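Local coordinates for glideosome-associated protein 50 (Plasmodium falciparum 3D7, PDB 3TGH), which belongs to the glideosome complex of gliding motility and host cell invasion and may help assemble and hold it at the inner membrane complex, despite having a phosphatase fold, at residues P41-I46 with G81-T86; A151-F156 with D191-V196; E238-N243 with S265-F270. All coordinates share one frame; numbering follows the deposited sequence.

Contact 1: P41-I46 with G81-T86; sequences PGSNFI and GTRDWT
The carboxylate of Asp84 faces the backbone amides of Asn44 and Phe45, joining the loop after strand 37-40 of the metallophosphoesterase fold to the short helix 82-85. By position these probably correspond to the GDxxY and GNH(D/E) motifs of purple acid phosphatases, here read as GSNFI and GTRD. Both oxygens use their syn lone pairs: Asp84 OD2 takes Asn44 N at 2.8 Å and Asp84 OD1 takes Phe45 N at 2.9 Å, each bond nearly straight. The anti lone pair of OD2 receives Gly81 N, again in a nearly straight bond. CG stands beside Asp84's own backbone N (chi1 -60°), which brings the carboxylate back over the start of its short helix and across to the loop 41-46. Gln92 NE2 adds a bond to OD1, so the group is held at both oxygens and its rotation is fixed.

Arg83 makes the second polar set. Its chain bends at chi2 and chi3, folding the guanidinium back so that Arg83 NE reaches Ile46 O at 2.6 Å, 2° out of the guanidinium plane; NH2 adds a weak bond to the same oxygen. One water donates to both Ile46 O and Arg83 O.

Apolar contacts are few. The methyl CG2 of Ile46 lies 3.9 Å from Arg83 NE, and the Phe45 ring, set edge-to-face against Trp12 and Trp57, has Asp84 OD1 near its plane at one edge. Ser43 OG sits 3.2 Å from Gly81 CA, and that hydroxyl oxygen accepts Arg83 N at 3.2 Å with 145° at the hydrogen.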
# COMPACT_ATOMS: atom_id res chain seq x y z
N PRO A 41 -0.47 -2.13 2.65
CA PRO A 41 -1.05 -1.00 3.34
C PRO A 41 -1.26 -1.33 4.82
O PRO A 41 -0.90 -2.41 5.28
CB PRO A 41 -2.38 -0.80 2.61
CG PRO A 41 -2.78 -2.17 2.23
CD PRO A 41 -1.49 -2.88 1.89
N GLY A 42 -1.80 -0.38 5.56
CA GLY A 42 -2.06 -0.59 6.98
C GLY A 42 -0.78 -0.72 7.78
O GLY A 42 0.27 -0.23 7.38
N SER A 43 -0.88 -1.40 8.92
CA SER A 43 0.30 -1.73 9.72
C SER A 43 0.91 -3.04 9.24
O SER A 43 0.28 -3.81 8.51
CB SER A 43 -0.08 -1.84 11.20
OG SER A 43 -0.44 -0.58 11.74
N ASN A 44 2.13 -3.30 9.68
CA ASN A 44 2.78 -4.59 9.46
C ASN A 44 2.53 -5.50 10.66
O ASN A 44 1.82 -6.50 10.54
CB ASN A 44 4.29 -4.41 9.24
CG ASN A 44 4.61 -3.72 7.94
OD1 ASN A 44 4.04 -4.05 6.89
ND2 ASN A 44 5.52 -2.74 8.00
N PHE A 45 3.08 -5.13 11.81
CA PHE A 45 2.99 -5.94 13.00
C PHE A 45 1.99 -5.31 13.96
O PHE A 45 2.18 -4.19 14.42
CB PHE A 45 4.35 -6.08 13.67
CG PHE A 45 5.35 -6.83 12.84
CD1 PHE A 45 5.47 -8.21 12.94
CD2 PHE A 45 6.16 -6.15 11.94
CE1 PHE A 45 6.39 -8.90 12.16
CE2 PHE A 45 7.08 -6.84 11.17
CZ PHE A 45 7.20 -8.21 11.27
N ILE A 46 0.94 -6.06 14.27
CA ILE A 46 -0.15 -5.53 15.09
C ILE A 46 0.34 -5.17 16.50
O ILE A 46 -0.15 -4.21 17.09
CB ILE A 46 -1.35 -6.51 15.15
CG1 ILE A 46 -1.87 -6.82 13.74
CG2 ILE A 46 -2.47 -5.95 16.04
CD1 ILE A 46 -2.24 -5.58 12.92
N GLY A 81 2.22 1.48 9.87
CA GLY A 81 0.97 2.00 10.39
C GLY A 81 1.13 2.31 11.87
O GLY A 81 2.21 2.15 12.44
N THR A 82 0.05 2.76 12.49
CA THR A 82 0.12 3.22 13.87
C THR A 82 0.59 2.14 14.84
O THR A 82 1.25 2.44 15.82
CB THR A 82 -1.22 3.80 14.35
OG1 THR A 82 -2.24 2.81 14.18
CG2 THR A 82 -1.57 5.04 13.55
N ARG A 83 0.25 0.88 14.55
CA ARG A 83 0.67 -0.23 15.40
C ARG A 83 2.19 -0.44 15.37
O ARG A 83 2.78 -0.89 16.36
CB ARG A 83 -0.02 -1.53 14.98
CG ARG A 83 -1.55 -1.49 14.97
CD ARG A 83 -2.17 -1.19 16.32
NE ARG A 83 -1.91 -2.26 17.29
CZ ARG A 83 -2.57 -2.42 18.44
NH1 ARG A 83 -3.56 -1.59 18.79
NH2 ARG A 83 -2.25 -3.42 19.25
N ASP A 84 2.83 -0.13 14.25
CA ASP A 84 4.28 -0.27 14.12
C ASP A 84 5.04 0.82 14.89
O ASP A 84 6.13 0.59 15.44
CB ASP A 84 4.66 -0.24 12.65
CG ASP A 84 4.00 -1.36 11.84
OD1 ASP A 84 4.26 -2.54 12.14
OD2 ASP A 84 3.21 -1.05 10.92
N TRP A 85 4.47 2.03 14.89
CA TRP A 85 5.08 3.19 15.54
C TRP A 85 5.13 3.13 17.07
O TRP A 85 5.89 3.88 17.69
CB TRP A 85 4.39 4.47 15.09
CG TRP A 85 4.89 4.99 13.78
CD1 TRP A 85 4.26 4.90 12.57
CD2 TRP A 85 6.12 5.69 13.55
NE1 TRP A 85 5.04 5.50 11.60
CE2 TRP A 85 6.18 6.00 12.17
CE3 TRP A 85 7.17 6.10 14.38
CZ2 TRP A 85 7.26 6.69 11.59
CZ3 TRP A 85 8.26 6.78 13.80
CH2 TRP A 85 8.29 7.07 12.42
N THR A 86 4.33 2.26 17.68
CA THR A 86 4.35 2.09 19.13
C THR A 86 5.44 1.10 19.56
O THR A 86 5.67 0.93 20.75
CB THR A 86 2.97 1.67 19.68
OG1 THR A 86 2.57 0.43 19.08
CG2 THR A 86 1.93 2.74 19.39
O HOH W 1 1.54 -2.25 18.50

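Contact 2: A151-F156 with D191-V196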
# COMPACT_ATOMS: atom_id res chain seq x y z
N ALA A 151 3.27 3.49 -17.98
CA ALA A 151 4.06 3.74 -16.78
C ALA A 151 3.15 3.78 -15.57
O ALA A 151 2.06 4.35 -15.64
CB ALA A 151 4.83 5.06 -16.91
N ALA A 152 3.59 3.19 -14.46
CA ALA A 152 2.84 3.18 -13.21
C ALA A 152 3.69 3.77 -12.10
O ALA A 152 4.85 3.37 -11.90
CB ALA A 152 2.44 1.76 -12.85
N ALA A 153 3.13 4.75 -11.38
CA ALA A 153 3.78 5.34 -10.23
C ALA A 153 3.11 4.83 -8.96
O ALA A 153 1.92 4.98 -8.79
CB ALA A 153 3.70 6.85 -10.30
N PHE A 154 3.91 4.21 -8.09
CA PHE A 154 3.48 3.78 -6.77
C PHE A 154 4.09 4.72 -5.75
O PHE A 154 5.31 4.88 -5.69
CB PHE A 154 3.94 2.34 -6.52
CG PHE A 154 3.20 1.33 -7.35
CD1 PHE A 154 3.59 1.05 -8.64
CD2 PHE A 154 2.08 0.68 -6.84
CE1 PHE A 154 2.89 0.12 -9.41
CE2 PHE A 154 1.38 -0.24 -7.60
CZ PHE A 154 1.78 -0.52 -8.89
N ILE A 155 3.23 5.38 -4.98
CA ILE A 155 3.67 6.34 -3.98
C ILE A 155 3.28 5.81 -2.60
O ILE A 155 2.12 5.45 -2.35
CB ILE A 155 3.07 7.73 -4.24
CG1 ILE A 155 3.63 8.28 -5.57
CG2 ILE A 155 3.39 8.69 -3.08
CD1 ILE A 155 2.80 9.43 -6.14
N PHE A 156 4.27 5.71 -1.72
CA PHE A 156 4.08 5.12 -0.40
C PHE A 156 4.17 6.22 0.64
O PHE A 156 5.16 6.95 0.72
CB PHE A 156 5.12 4.03 -0.14
CG PHE A 156 5.02 2.88 -1.10
CD1 PHE A 156 5.66 2.93 -2.33
CD2 PHE A 156 4.25 1.76 -0.79
CE1 PHE A 156 5.55 1.88 -3.24
CE2 PHE A 156 4.13 0.71 -1.69
CZ PHE A 156 4.78 0.78 -2.93
N ASP A 191 0.89 6.84 -16.40
CA ASP A 191 -0.46 6.53 -16.90
C ASP A 191 -1.36 6.04 -15.77
O ASP A 191 -2.59 6.19 -15.82
CB ASP A 191 -0.37 5.49 -18.01
CG ASP A 191 0.55 5.93 -19.14
OD1 ASP A 191 0.12 6.76 -19.98
OD2 ASP A 191 1.72 5.49 -19.15
N PHE A 192 -0.73 5.43 -14.76
CA PHE A 192 -1.39 4.96 -13.55
C PHE A 192 -0.67 5.52 -12.33
O PHE A 192 0.56 5.50 -12.27
CB PHE A 192 -1.35 3.44 -13.47
CG PHE A 192 -2.04 2.74 -14.61
CD1 PHE A 192 -1.31 2.17 -15.64
CD2 PHE A 192 -3.42 2.61 -14.63
CE1 PHE A 192 -1.95 1.50 -16.68
CE2 PHE A 192 -4.07 1.95 -15.66
CZ PHE A 192 -3.33 1.40 -16.69
N ILE A 193 -1.43 5.98 -11.34
CA ILE A 193 -0.85 6.44 -10.07
C ILE A 193 -1.61 5.76 -8.93
O ILE A 193 -2.83 5.88 -8.83
CB ILE A 193 -0.91 7.97 -9.90
CG1 ILE A 193 -0.31 8.68 -11.11
CG2 ILE A 193 -0.17 8.40 -8.64
CD1 ILE A 193 -0.53 10.18 -11.11
N ILE A 194 -0.86 5.05 -8.09
CA ILE A 194 -1.39 4.28 -6.98
C ILE A 194 -0.69 4.73 -5.71
O ILE A 194 0.54 4.75 -5.63
CB ILE A 194 -1.16 2.75 -7.17
CG1 ILE A 194 -1.87 2.25 -8.43
CG2 ILE A 194 -1.64 1.95 -5.94
CD1 ILE A 194 -1.05 2.41 -9.70
N VAL A 195 -1.47 5.11 -4.70
CA VAL A 195 -0.92 5.54 -3.42
C VAL A 195 -1.27 4.48 -2.37
O VAL A 195 -2.38 3.93 -2.38
CB VAL A 195 -1.45 6.92 -3.03
CG1 VAL A 195 -0.86 7.38 -1.70
CG2 VAL A 195 -1.16 7.96 -4.13
N VAL A 196 -0.32 4.19 -1.49
CA VAL A 196 -0.45 3.15 -0.47
C VAL A 196 -0.13 3.75 0.89
O VAL A 196 0.91 4.40 1.05
CB VAL A 196 0.54 1.99 -0.75
CG1 VAL A 196 0.46 0.93 0.35
CG2 VAL A 196 0.27 1.37 -2.12
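Phe154 and Phe156 lie alongside Ile194 and Val196, pointing the same way, and make the tightest side-chain packing between these strands. Phe156 CD2 comes to 3.7 Å from Val196 CB. The Phe154 ring has Ile194 CD1 4.1 Å above one face, offset toward the rim, while Phe154 CD2 comes to 3.9 Å from Ile194 CB. Each ring has CG beside its own backbone N (chi1 -70° for Phe154), a turn that leans it toward the partner strand. Phe6 and Phe37 pack edge-to-face on Phe154, and Tyr128 stacks on Phe156.

The strands run parallel, 16° apart, with paired residues from Ala152-Phe192 to Phe156-Val196. They are the two strands of a beta-alpha-beta unit whose helix 169-189 packs on the Ile155 and Ile193 face, where Ile155 CD1 meets Ile193 CG2 at 4.0 Å. Backbone bonds run the whole length, as in Ile155 N to Ile194 O at 2.8 Å.

Toward Ala151, which is partly exposed, small side chains make the fit looser: Ala152 CB stays 4.2 Å from Phe192 CB. Here a side chain joins the backbone bonding. Ala151 O accepts both Asp191 N and Phe192 N, the first donor tilted 29° from the carbonyl plane. Asp191 OD2 receives Ala151 N at 2.8 Å through its anti lone pair and also forms a salt bridge with Lys314 NZ.

Contact 3: E238-N243 with S265-F270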
# COMPACT_ATOMS: atom_id res chain seq x y z
N GLU A 238 -12.94 -3.03 1.48
CA GLU A 238 -13.93 -2.10 0.95
C GLU A 238 -13.42 -1.39 -0.29
O GLU A 238 -12.21 -1.19 -0.46
CB GLU A 238 -14.30 -1.05 2.02
CG GLU A 238 -15.27 0.04 1.51
CD GLU A 238 -16.00 0.77 2.63
OE1 GLU A 238 -15.39 1.04 3.69
OE2 GLU A 238 -17.18 1.10 2.43
N VAL A 239 -14.36 -1.01 -1.16
CA VAL A 239 -14.07 -0.03 -2.20
C VAL A 239 -15.13 1.07 -2.18
O VAL A 239 -16.35 0.80 -2.22
CB VAL A 239 -13.88 -0.68 -3.61
CG1 VAL A 239 -15.04 -1.58 -3.96
CG2 VAL A 239 -13.67 0.41 -4.67
N ILE A 240 -14.65 2.31 -2.05
CA ILE A 240 -15.46 3.52 -2.15
C ILE A 240 -14.97 4.28 -3.37
O ILE A 240 -13.78 4.56 -3.49
CB ILE A 240 -15.30 4.37 -0.88
CG1 ILE A 240 -16.03 3.70 0.28
CG2 ILE A 240 -15.83 5.80 -1.11
CD1 ILE A 240 -15.70 4.27 1.65
N GLU A 241 -15.88 4.58 -4.30
CA GLU A 241 -15.48 5.27 -5.53
C GLU A 241 -16.11 6.64 -5.59
O GLU A 241 -17.33 6.78 -5.41
CB GLU A 241 -15.84 4.46 -6.78
CG GLU A 241 -15.09 4.94 -8.02
CD GLU A 241 -15.46 4.20 -9.30
OE1 GLU A 241 -15.62 2.96 -9.26
OE2 GLU A 241 -15.58 4.88 -10.35
N ASP A 242 -15.28 7.64 -5.87
CA ASP A 242 -15.69 9.04 -5.87
C ASP A 242 -14.79 9.83 -6.82
O ASP A 242 -13.57 9.87 -6.64
CB ASP A 242 -15.57 9.60 -4.44
CG ASP A 242 -15.71 11.11 -4.39
OD1 ASP A 242 -16.82 11.62 -4.65
OD2 ASP A 242 -14.71 11.79 -4.07
N ASN A 243 -15.40 10.45 -7.83
CA ASN A 243 -14.68 11.30 -8.79
C ASN A 243 -13.54 10.58 -9.52
O ASN A 243 -12.43 11.10 -9.62
CB ASN A 243 -14.14 12.57 -8.11
CG ASN A 243 -15.23 13.38 -7.40
OD1 ASN A 243 -14.97 14.06 -6.40
ND2 ASN A 243 -16.45 13.33 -7.93
N SER A 265 -21.95 6.39 1.57
CA SER A 265 -22.92 6.50 0.47
C SER A 265 -22.33 6.10 -0.89
O SER A 265 -23.07 5.71 -1.80
CB SER A 265 -23.48 7.92 0.39
OG SER A 265 -22.45 8.86 0.15
N LYS A 266 -21.01 6.22 -1.03
CA LYS A 266 -20.32 5.83 -2.27
C LYS A 266 -19.57 4.50 -2.15
O LYS A 266 -18.72 4.18 -2.99
CB LYS A 266 -19.39 6.96 -2.71
CG LYS A 266 -20.14 8.20 -3.18
CD LYS A 266 -19.24 9.17 -3.93
CE LYS A 266 -20.06 10.18 -4.74
NZ LYS A 266 -19.18 11.02 -5.61
N SER A 267 -19.88 3.72 -1.12
CA SER A 267 -19.33 2.38 -0.99
C SER A 267 -19.97 1.45 -2.03
O SER A 267 -21.19 1.39 -2.15
CB SER A 267 -19.55 1.84 0.42
OG SER A 267 -19.01 0.54 0.55
N LEU A 268 -19.12 0.74 -2.77
CA LEU A 268 -19.58 -0.21 -3.78
C LEU A 268 -19.54 -1.64 -3.26
O LEU A 268 -20.25 -2.51 -3.75
CB LEU A 268 -18.72 -0.10 -5.04
CG LEU A 268 -18.77 1.24 -5.78
CD1 LEU A 268 -17.74 1.25 -6.91
CD2 LEU A 268 -20.17 1.52 -6.30
N PHE A 269 -18.69 -1.88 -2.26
CA PHE A 269 -18.51 -3.20 -1.71
C PHE A 269 -17.86 -3.08 -0.34
O PHE A 269 -16.96 -2.26 -0.15
CB PHE A 269 -17.60 -4.03 -2.64
CG PHE A 269 -16.93 -5.19 -1.96
CD1 PHE A 269 -17.63 -6.35 -1.67
CD2 PHE A 269 -15.58 -5.13 -1.62
CE1 PHE A 269 -17.01 -7.43 -1.05
CE2 PHE A 269 -14.96 -6.20 -1.00
CZ PHE A 269 -15.68 -7.35 -0.71
N PHE A 270 -18.34 -3.90 0.60
CA PHE A 270 -17.74 -3.98 1.92
C PHE A 270 -17.80 -5.42 2.41
O PHE A 270 -18.83 -6.08 2.27
CB PHE A 270 -18.48 -3.08 2.91
CG PHE A 270 -17.90 -3.09 4.30
CD1 PHE A 270 -17.09 -2.06 4.74
CD2 PHE A 270 -18.17 -4.14 5.18
CE1 PHE A 270 -16.55 -2.06 6.01
CE2 PHE A 270 -17.63 -4.16 6.45
CZ PHE A 270 -16.81 -3.11 6.87
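Glu238 OE2 is gripped by two hydroxyl groups: Ser267 OG donates to its anti lone pair at 2.7 Å, and Ser204 OG is bonded to it as well. Pointing CG away from the backbone N (chi1 176°) and extending beyond it, the glutamate reaches over to the partner strand, its carboxylate lying between Ser267 OG and the edge of the Phe270 ring. The carboxylate stands almost perpendicular to that ring, with Glu238 OE1 at the ring edge, 3.7 Å from Phe270 CD1.

At the other end Lys266 stretches out, its CD 3.4 Å from Glu241 O, to form a salt bridge between Lys266 NZ and Asp242 OD1 at 2.6 Å. This bond closes the more exposed end of the antiparallel pair.

Between these polar ends a classic beta bulge shifts the register by one residue, and Leu268 and Phe269 both face Val239. Val239 O accepts Leu268 N at 2.8 Å, while Val239 N donates to Phe269 O. Val239 CG1 occupies the crowded position between the backbone N and the carbonyl carbon, which sets it 3.8 Å from Phe269 CB. On the other face, Ile240 CG1 lies over Ser267 CA.

Strand 267-271 is the edge of its sheet within the chain, and strand 237-242 separates it from strand 245-250. Val239, Leu268 and Phe269 pack against strand 297-305 of the other sheet of the fold, where Phe269 stacks on Tyr300 and Glu241 OE1 bonds His302.

Contact 1 lies nearest the metal site: the side chain of Thr82 is about 5 Å from a bound cobalt ion and about 3 Å from that of His233, a metal ligand. Contact 2 runs toward the same region, its Val196 side chain about 11 Å from that of His233, and touches contact 1 where Val196 CG1 meets Pro41 CA at 3.9 Å. Their centres are 21 Å apart. Contact 3 belongs to the same sheet as contact 2, with centres 20 Å apart. Its Glu238 side chain is about 11 Å from that of His233 and about 14 Å from a bound cobalt ion, farther from a cobalt than contact 1. The loop 41-46 follows strand 37-40 of the other sheet.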